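Local atomic coordinates of L-serine ammonia-lyase (Rhizomucor miehei CAU432, PDB entry 5C3U), a protein that belongs to the pyridoxal-phosphate-dependent enzymes and holds covalently bound pyridoxal-5'-phosphate in a cleft between two alpha/beta domains. Residues K52-G57 and S157-E162. Numbering follows the deposited sequence.
Sequences KMRGIG and STIVQE. With PLP (pyridoxal-5'-phosphate), chain B.
Arg54 reaches from helix 52-57 to Glu162 on helix 157-162 and meets its carboxylate end-on in a two-pronged salt bridge. NH2 of Arg54 lies 2.8 Å from OE1 of Glu162, and NH1 of Arg54 lies 2.9 Å from OE2 of Glu162. Both oxygens sit close to the guanidinium plane, but the carboxylate is turned 52° against it, and the nitrogens therefore approach from above the carboxylate plane. The arginine chain runs straight from CG to NE (chi2 -178°, chi3 -176°), which carries the guanidinium over to the second helix; the axes of the two segments come within 10.0 Å of each other. Further charges join the pair: Glu43 forms a salt bridge with Arg54 NE, and Lys41 one with Glu162 OE2. With Arg54 buried and both acids paired to it, the network probably favours the ionised forms.

A second hydrogen bond on NH2 of Arg54 goes to OG1 of Thr158, 3.0 Å away and again at the guanidinium edge. The threonine hydroxyl also bonds to the carbonyl oxygen of Gly155, one turn earlier in its own helix.

The chain has the two alpha/beta domains of fold type II pyridoxal-phosphate enzymes, the tryptophan synthase beta-subunit family. Lys52, two residues before Arg54, joins the cofactor: its NZ is bonded covalently to C4A of pyridoxal-5'-phosphate (1.6 Å), consistent with the Schiff-base link (internal aldimine) of this family, although the modelled bond is long for a double bond. Lys52 bends at chi2 and chi4 to bring NZ there, and a weak hydrogen bond links NZ to the cofactor's O3. Arg54 ties this same helix to helix 150-166.

Van der Waals contact comes from Ile159, whose side chain crosses that of Arg54 at about a right angle. CG1 of Ile159 lies 3.8 Å from NE of Arg54, its CB packs against CD of Arg54, and CA of Ile159 covers one guanidinium face near its rim.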
ATOM      1  N   LYS A  52       0.647   1.743   5.428  1.00 20.32           N
ATOM      2  CA  LYS A  52       2.046   1.748   5.870  1.00 21.44           C
ATOM      3  C   LYS A  52       2.172   1.733   7.371  1.00 23.03           C
ATOM      4  O   LYS A  52       3.142   1.186   7.912  1.00 23.45           O
ATOM      5  CB  LYS A  52       2.865   2.919   5.287  1.00 21.93           C
ATOM      6  CG  LYS A  52       3.052   2.861   3.771  1.00 22.88           C
ATOM      7  CD  LYS A  52       3.912   1.634   3.444  1.00 23.21           C
ATOM      8  CE  LYS A  52       4.499   1.725   2.053  1.00 24.85           C
ATOM      9  NZ  LYS A  52       3.425   2.013   1.064  1.00 24.91           N
ATOM     10  N   MET A  53       1.198   2.326   8.066  1.00 23.75           N
ATOM     11  CA  MET A  53       1.208   2.292   9.524  1.00 24.85           C
ATOM     12  C   MET A  53       1.364   0.862  10.096  1.00 25.41           C
ATOM     13  O   MET A  53       2.014   0.679  11.135  1.00 24.98           O
ATOM     14  CB  MET A  53      -0.050   2.978  10.053  1.00 28.86           C
ATOM     15  CG  MET A  53       0.091   3.764  11.340  1.00 32.74           C
ATOM     16  SD  MET A  53       1.503   4.888  11.443  1.00 41.00           S
ATOM     17  CE  MET A  53       2.303   3.779  12.518  1.00 23.80           C
ATOM     18  N   ARG A  54       0.823  -0.158   9.419  1.00 23.87           N
ATOM     19  CA  ARG A  54       0.964  -1.544   9.909  1.00 23.46           C
ATOM     20  C   ARG A  54       2.409  -2.022   9.770  1.00 23.13           C
ATOM     21  O   ARG A  54       3.063  -2.360  10.775  1.00 24.06           O
ATOM     22  CB  ARG A  54       0.034  -2.520   9.164  1.00 23.58           C
ATOM     23  CG  ARG A  54      -1.449  -2.229   9.361  1.00 25.10           C
ATOM     24  CD  ARG A  54      -2.305  -3.255   8.641  1.00 25.68           C
ATOM     25  NE  ARG A  54      -3.717  -2.912   8.760  1.00 27.84           N
ATOM     26  CZ  ARG A  54      -4.523  -3.352   9.721  1.00 26.15           C
ATOM     27  NH1 ARG A  54      -5.790  -2.956   9.717  1.00 25.25           N
ATOM     28  NH2 ARG A  54      -4.080  -4.188  10.670  1.00 24.58           N
ATOM     29  N   GLY A  55       2.892  -2.095   8.525  1.00 22.78           N
ATOM     30  CA  GLY A  55       4.245  -2.592   8.255  1.00 22.91           C
ATOM     31  C   GLY A  55       5.315  -1.721   8.870  1.00 23.15           C
ATOM     32  O   GLY A  55       6.226  -2.216   9.566  1.00 23.45           O
ATOM     33  N   ILE A  56       5.220  -0.409   8.603  1.00 23.77           N
ATOM     34  CA  ILE A  56       6.254   0.537   9.039  1.00 25.14           C
ATOM     35  C   ILE A  56       6.220   0.696  10.554  1.00 24.65           C
ATOM     36  O   ILE A  56       7.277   0.749  11.195  1.00 24.41           O
ATOM     37  CB  ILE A  56       6.169   1.887   8.289  1.00 24.95           C
ATOM     38  CG1 ILE A  56       6.239   1.653   6.774  1.00 28.59           C
ATOM     39  CG2 ILE A  56       7.228   2.875   8.786  1.00 28.81           C
ATOM     40  CD1 ILE A  56       7.488   0.924   6.312  1.00 29.04           C
ATOM     41  N   GLY A  57       5.014   0.714  11.127  1.00 24.86           N
ATOM     42  CA  GLY A  57       4.811   0.701  12.584  1.00 24.64           C
ATOM     43  C   GLY A  57       5.537  -0.445  13.263  1.00 24.79           C
ATOM     44  O   GLY A  57       6.207  -0.244  14.270  1.00 25.90           O
ATOM     45  N   SER A 157       0.784  -8.276   8.018  1.00 24.24           N
ATOM     46  CA  SER A 157      -0.010  -9.501   8.142  1.00 26.15           C
ATOM     47  C   SER A 157      -1.149  -9.346   9.158  1.00 26.07           C
ATOM     48  O   SER A 157      -2.131 -10.089   9.102  1.00 27.99           O
ATOM     49  CB  SER A 157       0.890 -10.697   8.476  1.00 27.49           C
ATOM     50  OG  SER A 157       1.256 -10.661   9.832  1.00 28.76           O
ATOM     51  N   THR A 158      -1.043  -8.343  10.038  1.00 24.79           N
ATOM     52  CA  THR A 158      -2.101  -8.055  10.998  1.00 26.48           C
ATOM     53  C   THR A 158      -3.436  -7.752  10.295  1.00 26.52           C
ATOM     54  O   THR A 158      -4.511  -7.965  10.869  1.00 28.96           O
ATOM     55  CB  THR A 158      -1.730  -6.915  11.978  1.00 25.80           C
ATOM     56  OG1 THR A 158      -1.521  -5.690  11.260  1.00 26.30           O
ATOM     57  CG2 THR A 158      -0.476  -7.254  12.793  1.00 28.21           C
ATOM     58  N   ILE A 159      -3.388  -7.260   9.056  1.00 25.71           N
ATOM     59  CA  ILE A 159      -4.630  -6.991   8.319  1.00 25.93           C
ATOM     60  C   ILE A 159      -5.519  -8.249   8.171  1.00 28.10           C
ATOM     61  O   ILE A 159      -6.763  -8.151   8.203  1.00 29.01           O
ATOM     62  CB  ILE A 159      -4.334  -6.293   6.966  1.00 25.50           C
ATOM     63  CG1 ILE A 159      -5.524  -5.410   6.539  1.00 27.78           C
ATOM     64  CG2 ILE A 159      -3.872  -7.301   5.907  1.00 24.20           C
ATOM     65  CD1 ILE A 159      -5.228  -4.488   5.373  1.00 29.52           C
ATOM     66  N   VAL A 160      -4.898  -9.425   8.062  1.00 26.12           N
ATOM     67  CA  VAL A 160      -5.661 -10.648   7.787  1.00 29.34           C
ATOM     68  C   VAL A 160      -6.323 -11.193   9.050  1.00 30.25           C
ATOM     69  O   VAL A 160      -7.468 -11.643   9.009  1.00 29.59           O
ATOM     70  CB  VAL A 160      -4.812 -11.701   7.056  1.00 28.27           C
ATOM     71  CG1 VAL A 160      -5.595 -12.998   6.903  1.00 28.73           C
ATOM     72  CG2 VAL A 160      -4.393 -11.156   5.698  1.00 29.92           C
ATOM     73  N   GLN A 161      -5.608 -11.107  10.172  1.00 31.20           N
ATOM     74  CA  GLN A 161      -6.160 -11.441  11.482  1.00 33.87           C
ATOM     75  C   GLN A 161      -7.431 -10.634  11.758  1.00 32.66           C
ATOM     76  O   GLN A 161      -8.438 -11.184  12.220  1.00 34.70           O
ATOM     77  CB  GLN A 161      -5.113 -11.217  12.581  1.00 34.56           C
ATOM     78  N   GLU A 162      -7.399  -9.341  11.438  1.00 32.66           N
ATOM     79  CA  GLU A 162      -8.593  -8.501  11.513  1.00 31.34           C
ATOM     80  C   GLU A 162      -9.700  -8.976  10.568  1.00 32.65           C
ATOM     81  O   GLU A 162     -10.860  -9.113  10.980  1.00 32.01           O
ATOM     82  CB  GLU A 162      -8.247  -7.035  11.229  1.00 32.09           C
ATOM     83  CG  GLU A 162      -7.671  -6.283  12.417  1.00 33.22           C
ATOM     84  CD  GLU A 162      -7.178  -4.882  12.066  1.00 34.18           C
ATOM     85  OE1 GLU A 162      -6.098  -4.486  12.583  1.00 31.26           O
ATOM     86  OE2 GLU A 162      -7.865  -4.167  11.285  1.00 32.80           O
TER
HETATM   87  N1  PLP B 401      -1.022   1.539  -1.622  1.00 26.72           N
HETATM   88  C2  PLP B 401      -0.552   2.535  -0.851  1.00 26.55           C
HETATM   89  C2A PLP B 401      -1.313   3.825  -0.659  1.00 26.39           C
HETATM   90  C3  PLP B 401       0.743   2.369  -0.188  1.00 26.84           C
HETATM   91  O3  PLP B 401       1.246   3.364   0.608  1.00 28.00           O
HETATM   92  C4  PLP B 401       1.443   1.082  -0.393  1.00 27.32           C
HETATM   93  C4A PLP B 401       2.732   0.846   0.276  1.00 27.96           C
HETATM   94  C5  PLP B 401       0.830   0.050  -1.269  1.00 28.88           C
HETATM   95  C6  PLP B 401      -0.409   0.353  -1.842  1.00 27.81           C
HETATM   96  C5A PLP B 401       1.499  -1.300  -1.537  1.00 29.08           C
HETATM   97  O4P PLP B 401       2.896  -1.169  -1.300  1.00 29.63           O
HETATM   98  P   PLP B 401       4.017  -2.338  -1.263  1.00 24.57           P
HETATM   99  O1P PLP B 401       4.060  -2.897   0.117  1.00 26.22           O
HETATM  100  O2P PLP B 401       3.701  -3.368  -2.362  1.00 25.29           O
HETATM  101  O3P PLP B 401       5.201  -1.510  -1.619  1.00 26.21           O